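Local coordinates for protein uricase (Arthrobacter globiformis, PDB 2YZC) that catalyses the oxidation of uric acid by molecular oxygen to 5-hydroxyisourate, a step on the way to allantoin, at residues G81-T84 / T85-L89; Y192-V195 / E196-F199; A204-R207 / G208-K212. All coordinates share one frame; numbering follows the deposited sequence.

Contact 1: residues G81-T84 / T85-L89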
ATOM      1  N   GLY A  81      18.195  10.836 -24.947  1.00 25.52           N
ATOM      2  CA  GLY A  81      16.856  11.381 -25.036  1.00 24.72           C
ATOM      3  C   GLY A  81      15.946  10.482 -25.853  1.00 23.43           C
ATOM      4  O   GLY A  81      16.407   9.649 -26.630  1.00 25.08           O
ATOM      5  N   PHE A  82      14.644  10.652 -25.678  1.00 21.78           N
ATOM      6  CA  PHE A  82      13.667   9.852 -26.397  1.00 22.74           C
ATOM      7  C   PHE A  82      12.389  10.659 -26.570  1.00 22.88           C
ATOM      8  O   PHE A  82      11.964  11.366 -25.656  1.00 23.68           O
ATOM      9  CB  PHE A  82      13.379   8.548 -25.643  1.00 20.73           C
ATOM     10  CG  PHE A  82      13.194   8.725 -24.160  1.00 21.91           C
ATOM     11  CD1 PHE A  82      14.297   8.842 -23.319  1.00 20.75           C
ATOM     12  CD2 PHE A  82      11.916   8.767 -23.604  1.00 20.17           C
ATOM     13  CE1 PHE A  82      14.134   8.996 -21.938  1.00 19.97           C
ATOM     14  CE2 PHE A  82      11.740   8.921 -22.228  1.00 21.28           C
ATOM     15  CZ  PHE A  82      12.853   9.035 -21.391  1.00 21.95           C
ATOM     16  N   ALA A  83      11.786  10.547 -27.750  1.00 22.23           N
ATOM     17  CA  ALA A  83      10.570  11.282 -28.079  1.00 22.85           C
ATOM     18  C   ALA A  83       9.369  10.839 -27.255  1.00 22.03           C
ATOM     19  O   ALA A  83       8.619  11.667 -26.741  1.00 22.06           O
ATOM     20  CB  ALA A  83      10.262  11.132 -29.568  1.00 23.29           C
ATOM     21  N   THR A  84       9.190   9.529 -27.136  1.00 19.41           N
ATOM     22  CA  THR A  84       8.074   8.982 -26.378  1.00 20.57           C
ATOM     23  C   THR A  84       8.544   7.754 -25.615  1.00 19.92           C
ATOM     24  O   THR A  84       9.630   7.234 -25.865  1.00 19.28           O
ATOM     25  CB  THR A  84       6.920   8.537 -27.305  1.00 21.03           C
ATOM     26  OG1 THR A  84       7.397   7.509 -28.181  1.00 21.33           O
ATOM     27  CG2 THR A  84       6.402   9.711 -28.140  1.00 21.50           C
ATOM     28  N   THR A  85       7.713   7.300 -24.687  1.00 19.84           N
ATOM     29  CA  THR A  85       8.021   6.125 -23.889  1.00 19.03           C
ATOM     30  C   THR A  85       8.095   4.890 -24.788  1.00 20.10           C
ATOM     31  O   THR A  85       8.998   4.062 -24.648  1.00 19.08           O
ATOM     32  CB  THR A  85       6.946   5.918 -22.808  1.00 20.14           C
ATOM     33  OG1 THR A  85       6.940   7.052 -21.932  1.00 22.72           O
ATOM     34  CG2 THR A  85       7.219   4.657 -22.005  1.00 19.73           C
ATOM     35  N   GLU A  86       7.153   4.765 -25.717  1.00 20.31           N
ATOM     36  CA  GLU A  86       7.159   3.616 -26.614  1.00 21.23           C
ATOM     37  C   GLU A  86       8.429   3.559 -27.461  1.00 20.32           C
ATOM     38  O   GLU A  86       8.996   2.488 -27.671  1.00 22.98           O
ATOM     39  CB  GLU A  86       5.918   3.631 -27.515  1.00 21.86           C
ATOM     40  CG  GLU A  86       4.628   3.361 -26.761  1.00 24.07           C
ATOM     41  CD  GLU A  86       3.916   4.627 -26.298  1.00 27.24           C
ATOM     42  OE1 GLU A  86       4.593   5.627 -25.967  1.00 25.74           O
ATOM     43  OE2 GLU A  86       2.664   4.614 -26.256  1.00 29.45           O
ATOM     44  N   GLU A  87       8.885   4.705 -27.947  1.00 20.15           N
ATOM     45  CA  GLU A  87      10.095   4.730 -28.758  1.00 21.82           C
ATOM     46  C   GLU A  87      11.331   4.401 -27.926  1.00 21.38           C
ATOM     47  O   GLU A  87      12.303   3.841 -28.434  1.00 19.92           O
ATOM     48  CB  GLU A  87      10.230   6.090 -29.444  1.00 26.23           C
ATOM     49  CG  GLU A  87       9.156   6.291 -30.504  1.00 32.28           C
ATOM     50  CD  GLU A  87       9.051   7.720 -30.980  1.00 35.65           C
ATOM     51  OE1 GLU A  87       9.982   8.194 -31.663  1.00 39.90           O
ATOM     52  OE2 GLU A  87       8.032   8.368 -30.662  1.00 35.20           O
ATOM     53  N   PHE A  88      11.289   4.734 -26.642  1.00 19.80           N
ATOM     54  CA  PHE A  88      12.406   4.427 -25.758  1.00 18.69           C
ATOM     55  C   PHE A  88      12.469   2.910 -25.604  1.00 18.31           C
ATOM     56  O   PHE A  88      13.540   2.310 -25.688  1.00 15.96           O
ATOM     57  CB  PHE A  88      12.200   5.074 -24.385  1.00 18.19           C
ATOM     58  CG  PHE A  88      13.350   4.868 -23.434  1.00 20.86           C
ATOM     59  CD1 PHE A  88      14.636   5.291 -23.768  1.00 21.60           C
ATOM     60  CD2 PHE A  88      13.145   4.271 -22.193  1.00 22.15           C
ATOM     61  CE1 PHE A  88      15.704   5.124 -22.877  1.00 19.99           C
ATOM     62  CE2 PHE A  88      14.203   4.099 -21.294  1.00 22.41           C
ATOM     63  CZ  PHE A  88      15.486   4.529 -21.639  1.00 21.84           C
ATOM     64  N   LEU A  89      11.312   2.289 -25.387  1.00 16.39           N
ATOM     65  CA  LEU A  89      11.267   0.844 -25.219  1.00 16.86           C
ATOM     66  C   LEU A  89      11.710   0.128 -26.496  1.00 18.29           C
ATOM     67  O   LEU A  89      12.392  -0.900 -26.436  1.00 16.71           O
ATOM     68  CB  LEU A  89       9.853   0.394 -24.831  1.00 18.92           C
ATOM     69  CG  LEU A  89       9.296   0.902 -23.494  1.00 18.26           C
ATOM     70  CD1 LEU A  89       7.883   0.368 -23.303  1.00 18.93           C
ATOM     71  CD2 LEU A  89      10.193   0.460 -22.345  1.00 18.30           C
TER
HETATM   72  O   HOH W   1      12.877   8.490 -29.748  1.00 32.93           O

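Contact 2: residues Y192-V195 / E196-F199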
ATOM      1  N   TYR A 192      -1.585  -1.993 -30.632  1.00 18.11           N
ATOM      2  CA  TYR A 192      -1.421  -1.372 -31.935  1.00 19.46           C
ATOM      3  C   TYR A 192      -1.086  -2.453 -32.955  1.00 19.79           C
ATOM      4  O   TYR A 192      -0.414  -3.428 -32.630  1.00 20.24           O
ATOM      5  CB  TYR A 192      -0.291  -0.343 -31.888  1.00 18.25           C
ATOM      6  CG  TYR A 192      -0.584   0.848 -31.001  1.00 18.00           C
ATOM      7  CD1 TYR A 192      -1.681   1.672 -31.249  1.00 18.41           C
ATOM      8  CD2 TYR A 192       0.246   1.166 -29.925  1.00 19.72           C
ATOM      9  CE1 TYR A 192      -1.946   2.786 -30.455  1.00 19.00           C
ATOM     10  CE2 TYR A 192      -0.008   2.280 -29.122  1.00 19.46           C
ATOM     11  CZ  TYR A 192      -1.105   3.084 -29.396  1.00 19.34           C
ATOM     12  OH  TYR A 192      -1.361   4.190 -28.621  1.00 19.15           O
ATOM     13  N   ASN A 193      -1.560  -2.288 -34.186  1.00 21.97           N
ATOM     14  CA  ASN A 193      -1.266  -3.267 -35.226  1.00 23.78           C
ATOM     15  C   ASN A 193      -0.064  -2.823 -36.056  1.00 24.53           C
ATOM     16  O   ASN A 193       0.272  -3.441 -37.069  1.00 24.10           O
ATOM     17  CB  ASN A 193      -2.495  -3.492 -36.120  1.00 21.76           C
ATOM     18  CG  ASN A 193      -3.128  -2.200 -36.592  1.00 22.28           C
ATOM     19  OD1 ASN A 193      -4.356  -2.081 -36.630  1.00 28.05           O
ATOM     20  ND2 ASN A 193      -2.305  -1.233 -36.969  1.00 20.23           N
ATOM     21  N   THR A 194       0.585  -1.751 -35.604  1.00 25.27           N
ATOM     22  CA  THR A 194       1.760  -1.200 -36.273  1.00 26.49           C
ATOM     23  C   THR A 194       2.540  -0.330 -35.294  1.00 27.48           C
ATOM     24  O   THR A 194       1.959   0.223 -34.364  1.00 26.83           O
ATOM     25  CB  THR A 194       1.365  -0.319 -37.471  1.00 28.21           C
ATOM     26  OG1 THR A 194       2.542   0.281 -38.026  1.00 28.65           O
ATOM     27  CG2 THR A 194       0.405   0.785 -37.032  1.00 28.13           C
ATOM     28  N   VAL A 195       3.848  -0.204 -35.502  1.00 26.54           N
ATOM     29  CA  VAL A 195       4.662   0.619 -34.615  1.00 27.70           C
ATOM     30  C   VAL A 195       4.774   2.062 -35.106  1.00 28.49           C
ATOM     31  O   VAL A 195       5.375   2.898 -34.436  1.00 28.55           O
ATOM     32  CB  VAL A 195       6.093   0.045 -34.434  1.00 28.30           C
ATOM     33  CG1 VAL A 195       6.018  -1.362 -33.857  1.00 29.35           C
ATOM     34  CG2 VAL A 195       6.833   0.043 -35.761  1.00 29.94           C
ATOM     35  N   GLU A 196       4.206   2.368 -36.269  1.00 27.60           N
ATOM     36  CA  GLU A 196       4.276   3.740 -36.753  1.00 30.62           C
ATOM     37  C   GLU A 196       3.023   4.484 -36.303  1.00 29.78           C
ATOM     38  O   GLU A 196       2.051   4.649 -37.041  1.00 29.33           O
ATOM     39  CB  GLU A 196       4.464   3.790 -38.278  1.00 34.61           C
ATOM     40  CG  GLU A 196       3.281   3.391 -39.121  1.00 39.52           C
ATOM     41  CD  GLU A 196       3.622   3.370 -40.608  1.00 43.67           C
ATOM     42  OE1 GLU A 196       4.258   2.390 -41.059  1.00 44.34           O
ATOM     43  OE2 GLU A 196       3.262   4.336 -41.318  1.00 44.33           O
ATOM     44  N   VAL A 197       3.073   4.923 -35.051  1.00 27.80           N
ATOM     45  CA  VAL A 197       1.974   5.628 -34.412  1.00 27.83           C
ATOM     46  C   VAL A 197       2.487   6.916 -33.775  1.00 26.57           C
ATOM     47  O   VAL A 197       3.658   7.003 -33.409  1.00 26.55           O
ATOM     48  CB  VAL A 197       1.372   4.758 -33.275  1.00 26.32           C
ATOM     49  CG1 VAL A 197       0.124   5.411 -32.713  1.00 26.22           C
ATOM     50  CG2 VAL A 197       1.077   3.358 -33.783  1.00 26.53           C
ATOM     51  N   ASP A 198       1.621   7.920 -33.666  1.00 25.54           N
ATOM     52  CA  ASP A 198       1.992   9.166 -32.999  1.00 25.50           C
ATOM     53  C   ASP A 198       1.541   8.803 -31.587  1.00 24.28           C
ATOM     54  O   ASP A 198       0.439   9.147 -31.174  1.00 23.86           O
ATOM     55  CB  ASP A 198       1.167  10.345 -33.524  1.00 25.56           C
ATOM     56  CG  ASP A 198       1.526  11.660 -32.851  1.00 29.04           C
ATOM     57  OD1 ASP A 198       1.945  11.638 -31.675  1.00 30.71           O
ATOM     58  OD2 ASP A 198       1.375  12.724 -33.489  1.00 29.73           O
ATOM     59  N   PHE A 199       2.391   8.072 -30.874  1.00 22.47           N
ATOM     60  CA  PHE A 199       2.069   7.588 -29.539  1.00 21.07           C
ATOM     61  C   PHE A 199       1.438   8.579 -28.566  1.00 21.68           C
ATOM     62  O   PHE A 199       0.439   8.251 -27.925  1.00 20.26           O
ATOM     63  CB  PHE A 199       3.310   6.932 -28.933  1.00 21.29           C
ATOM     64  CG  PHE A 199       3.787   5.734 -29.706  1.00 22.53           C
ATOM     65  CD1 PHE A 199       3.021   4.574 -29.757  1.00 21.30           C
ATOM     66  CD2 PHE A 199       4.992   5.770 -30.404  1.00 22.78           C
ATOM     67  CE1 PHE A 199       3.447   3.465 -30.489  1.00 23.90           C
ATOM     68  CE2 PHE A 199       5.425   4.665 -31.139  1.00 22.17           C
ATOM     69  CZ  PHE A 199       4.653   3.513 -31.181  1.00 23.12           C
TER
HETATM   70  O   HOH W   2       0.315   5.350 -27.110  1.00 18.43           O

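Contact 3: residues A204-R207 / G208-K212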
ATOM      1  N   ALA A 204      -3.560  10.532 -25.957  1.00 18.65           N
ATOM      2  CA  ALA A 204      -4.440  11.635 -25.578  1.00 20.14           C
ATOM      3  C   ALA A 204      -5.838  11.443 -26.155  1.00 20.66           C
ATOM      4  O   ALA A 204      -6.840  11.678 -25.480  1.00 20.97           O
ATOM      5  CB  ALA A 204      -3.855  12.965 -26.051  1.00 20.98           C
ATOM      6  N   SER A 205      -5.907  11.015 -27.411  1.00 21.12           N
ATOM      7  CA  SER A 205      -7.195  10.798 -28.052  1.00 20.35           C
ATOM      8  C   SER A 205      -7.962   9.665 -27.384  1.00 20.25           C
ATOM      9  O   SER A 205      -9.161   9.787 -27.119  1.00 19.46           O
ATOM     10  CB  SER A 205      -7.005  10.469 -29.534  1.00 21.15           C
ATOM     11  OG  SER A 205      -8.235  10.057 -30.102  1.00 23.83           O
ATOM     12  N   VAL A 206      -7.273   8.558 -27.126  1.00 18.43           N
ATOM     13  CA  VAL A 206      -7.903   7.404 -26.499  1.00 18.10           C
ATOM     14  C   VAL A 206      -8.437   7.785 -25.118  1.00 19.37           C
ATOM     15  O   VAL A 206      -9.584   7.487 -24.785  1.00 18.71           O
ATOM     16  CB  VAL A 206      -6.908   6.219 -26.408  1.00 18.01           C
ATOM     17  CG1 VAL A 206      -7.477   5.101 -25.548  1.00 16.73           C
ATOM     18  CG2 VAL A 206      -6.634   5.681 -27.817  1.00 18.85           C
ATOM     19  N   ARG A 207      -7.616   8.465 -24.325  1.00 18.13           N
ATOM     20  CA  ARG A 207      -8.051   8.897 -22.996  1.00 20.97           C
ATOM     21  C   ARG A 207      -9.346   9.707 -23.113  1.00 19.67           C
ATOM     22  O   ARG A 207     -10.311   9.472 -22.383  1.00 19.37           O
ATOM     23  CB  ARG A 207      -6.959   9.755 -22.341  1.00 20.78           C
ATOM     24  CG  ARG A 207      -7.377  10.432 -21.044  1.00 22.94           C
ATOM     25  CD  ARG A 207      -6.239  11.285 -20.493  1.00 25.50           C
ATOM     26  NE  ARG A 207      -6.619  11.997 -19.278  1.00 25.54           N
ATOM     27  CZ  ARG A 207      -7.475  13.012 -19.235  1.00 28.10           C
ATOM     28  NH1 ARG A 207      -8.048  13.453 -20.347  1.00 29.68           N
ATOM     29  NH2 ARG A 207      -7.763  13.587 -18.074  1.00 28.48           N
ATOM     30  N   GLY A 208      -9.363  10.659 -24.038  1.00 19.36           N
ATOM     31  CA  GLY A 208     -10.543  11.486 -24.228  1.00 19.09           C
ATOM     32  C   GLY A 208     -11.770  10.707 -24.681  1.00 20.88           C
ATOM     33  O   GLY A 208     -12.888  10.994 -24.250  1.00 20.52           O
ATOM     34  N   LEU A 209     -11.574   9.725 -25.554  1.00 19.33           N
ATOM     35  CA  LEU A 209     -12.689   8.918 -26.051  1.00 21.59           C
ATOM     36  C   LEU A 209     -13.291   8.055 -24.942  1.00 21.19           C
ATOM     37  O   LEU A 209     -14.509   7.869 -24.876  1.00 19.27           O
ATOM     38  CB  LEU A 209     -12.224   8.028 -27.203  1.00 20.31           C
ATOM     39  CG  LEU A 209     -11.757   8.767 -28.459  1.00 23.30           C
ATOM     40  CD1 LEU A 209     -11.108   7.792 -29.431  1.00 21.60           C
ATOM     41  CD2 LEU A 209     -12.945   9.468 -29.100  1.00 24.19           C
ATOM     42  N   LEU A 210     -12.433   7.526 -24.077  1.00 19.88           N
ATOM     43  CA  LEU A 210     -12.893   6.693 -22.969  1.00 19.93           C
ATOM     44  C   LEU A 210     -13.697   7.536 -21.985  1.00 19.93           C
ATOM     45  O   LEU A 210     -14.775   7.138 -21.545  1.00 17.84           O
ATOM     46  CB  LEU A 210     -11.705   6.058 -22.243  1.00 18.64           C
ATOM     47  CG  LEU A 210     -10.879   5.027 -23.018  1.00 19.38           C
ATOM     48  CD1 LEU A 210      -9.662   4.625 -22.201  1.00 19.21           C
ATOM     49  CD2 LEU A 210     -11.736   3.802 -23.321  1.00 17.72           C
ATOM     50  N   LEU A 211     -13.162   8.704 -21.645  1.00 20.20           N
ATOM     51  CA  LEU A 211     -13.825   9.605 -20.708  1.00 21.55           C
ATOM     52  C   LEU A 211     -15.166  10.062 -21.269  1.00 21.47           C
ATOM     53  O   LEU A 211     -16.162  10.128 -20.547  1.00 21.29           O
ATOM     54  CB  LEU A 211     -12.929  10.814 -20.436  1.00 20.96           C
ATOM     55  CG  LEU A 211     -12.239  10.969 -19.072  1.00 24.35           C
ATOM     56  CD1 LEU A 211     -12.063   9.633 -18.377  1.00 23.85           C
ATOM     57  CD2 LEU A 211     -10.902  11.671 -19.282  1.00 19.56           C
ATOM     58  N   LYS A 212     -15.181  10.371 -22.564  1.00 21.56           N
ATOM     59  CA  LYS A 212     -16.389  10.833 -23.238  1.00 23.50           C
ATOM     60  C   LYS A 212     -17.484   9.774 -23.256  1.00 23.17           C
ATOM     61  O   LYS A 212     -18.642  10.066 -22.952  1.00 23.41           O
ATOM     62  CB  LYS A 212     -16.064  11.255 -24.673  1.00 25.98           C
ATOM     63  CG  LYS A 212     -17.279  11.689 -25.489  1.00 29.56           C
ATOM     64  CD  LYS A 212     -16.883  12.031 -26.920  1.00 33.02           C
ATOM     65  CE  LYS A 212     -18.095  12.382 -27.773  1.00 36.53           C
ATOM     66  NZ  LYS A 212     -18.813  13.581 -27.256  1.00 40.31           N
TER

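Contact 1: residues G81-T84 / T85-L89
The rings of Phe82 and Phe88 overlap obliquely, centroids 4.4 Å apart and planes at 32°. Phe88 CG sits over the rim of one Phe82 face, and the nearest approach is from Phe82 CD1 to Phe88 CD1, at 3.6 Å. Phe82 can lean this way because its CG is wedged between its own backbone N and carbonyl carbon (chi1 44°), which turns the ring to meet CB and CG of the helical phenylalanine. Beyond the pair, Leu42 touches both side chains, and Val74 and Phe77 of the preceding helix touch Phe88. This is the turn between the paired helices 67-78 and 85-99, which follow strand 38-50 and precede strand 103-117 along the chain, the order expected of a tunnelling (T-) fold half, and Thr84 is the N-cap of the second helix. Its OG1 is gripped twice by Glu87: it accepts from Glu87 N at 3.2 Å and donates to Glu87 OE2 at 2.7 Å, approaching the anti side of the carboxylate from 34° out of its plane. The other carboxylate oxygen, Glu87 OE1, rests 3.6 Å from Ala83 CB, and a water that accepts from Ala83 N gives a weak bond to Glu87 OE1. Behind the cap, Phe88 N bonds to Thr84 O at 3.1 Å.

Contact 2: residues Y192-V195 / E196-F199
Tyr192 and Val197 face each other across the inside of this loop, and Phe199 closes in beside them to make its compact part. The two valine methyls lie over one face of the tyrosine ring: Val197 CG1 comes within 4.0 Å of Tyr192 CE1, while CG2 is near the other end of the ring, by CG and CD1. Phe199 turns its edge toward the tyrosine face in an offset edge-to-face pair, planes at 65°, with Phe199 CD1 3.9 Å from Tyr192 CE2. Ile146 of the neighbouring strand touches both side chains. The hydroxyl of Tyr192 accepts from Trp190 NE1 and donates to a water that in turn donates to Phe199 O at 3.0 Å, so the ring is held at its polar end as well as by its face.

The outer side is looser and more polar. Here Thr194 carries its OG1 anti to the backbone N (chi1 175°), which brings the hydroxyl to Glu196 N at 3.2 Å in an almost straight bond. The same oxygen lies 3.4 Å from Glu196 CG, past which the carboxylate extends on the exposed side. Glu196 is also the centre of an inverse gamma turn, closed by a weak bond from Val197 N to Val195 O at 3.1 Å. A second inverse gamma turn, centred on Asp198, leads into the N-cap formed by Asp198 OD1 on Ala201 N, completing the strand-to-helix connection that delivers a T-fold helix onto its antiparallel sheet.

Contact 3: residues A204-R207 / G208-K212
Helix 199-216 runs through this contact as regular alpha-helix, and the side chains that touch do so one turn apart, Arg207 against Leu211 and Val206 against Leu210. Leu211 CD2 lies over one face of the Arg207 guanidinium, toward its rim, 3.5 Å from Arg207 NH1. With CG anti to the backbone N (chi1 171°) and the chain straight to NE, Arg207 carries the flat group out to that methyl, while NE reaches a salt bridge with Glu131 that fixes the same end. With the side chain cut back to an alanine here, Glu131 would probably be left without this charge partner and the Leu211 methyl without the flat group lying against it. The helix belongs to the pair, 199-216 and 222-236, that follows strand 182-192 in the second T-fold half. Val206 and Leu210 point the same way, CG1 to CD1 at 4.0 Å, and both pack on Val233 of the companion helix. Leu211 instead reaches Leu153 and Val155 on the sheet and Ile118 of the second subunit. Ser205 OG approaches Leu209 CD1 to 3.7 Å. Backbone bonds run in step beneath, among them Leu210 N to Val206 O at 2.9 Å and Leu211 N to Arg207 O at 3.0 Å.

From the N terminus the three contacts follow in series; none nests in or crosses another. Contact 1 closes the turn from helix 67-78 into helix 85-99. Contact 2, far along the chain, closes the loop from strand 182-192 into helix 199-216, and contact 3 spans successive turns within that same helix. Contacts 1 and 2, from the two halves of the chain, meet directly: Phe199 packs its CB on Glu86 OE1 at 3.5 Å and its ring on Thr84 OG1, bringing two helix starts together. Contact 3 touches neither, its centre about 17 Å from that of contact 2. Strand 131-140 serves both regions, through Arg133 to Glu86 and Glu131 to Arg207.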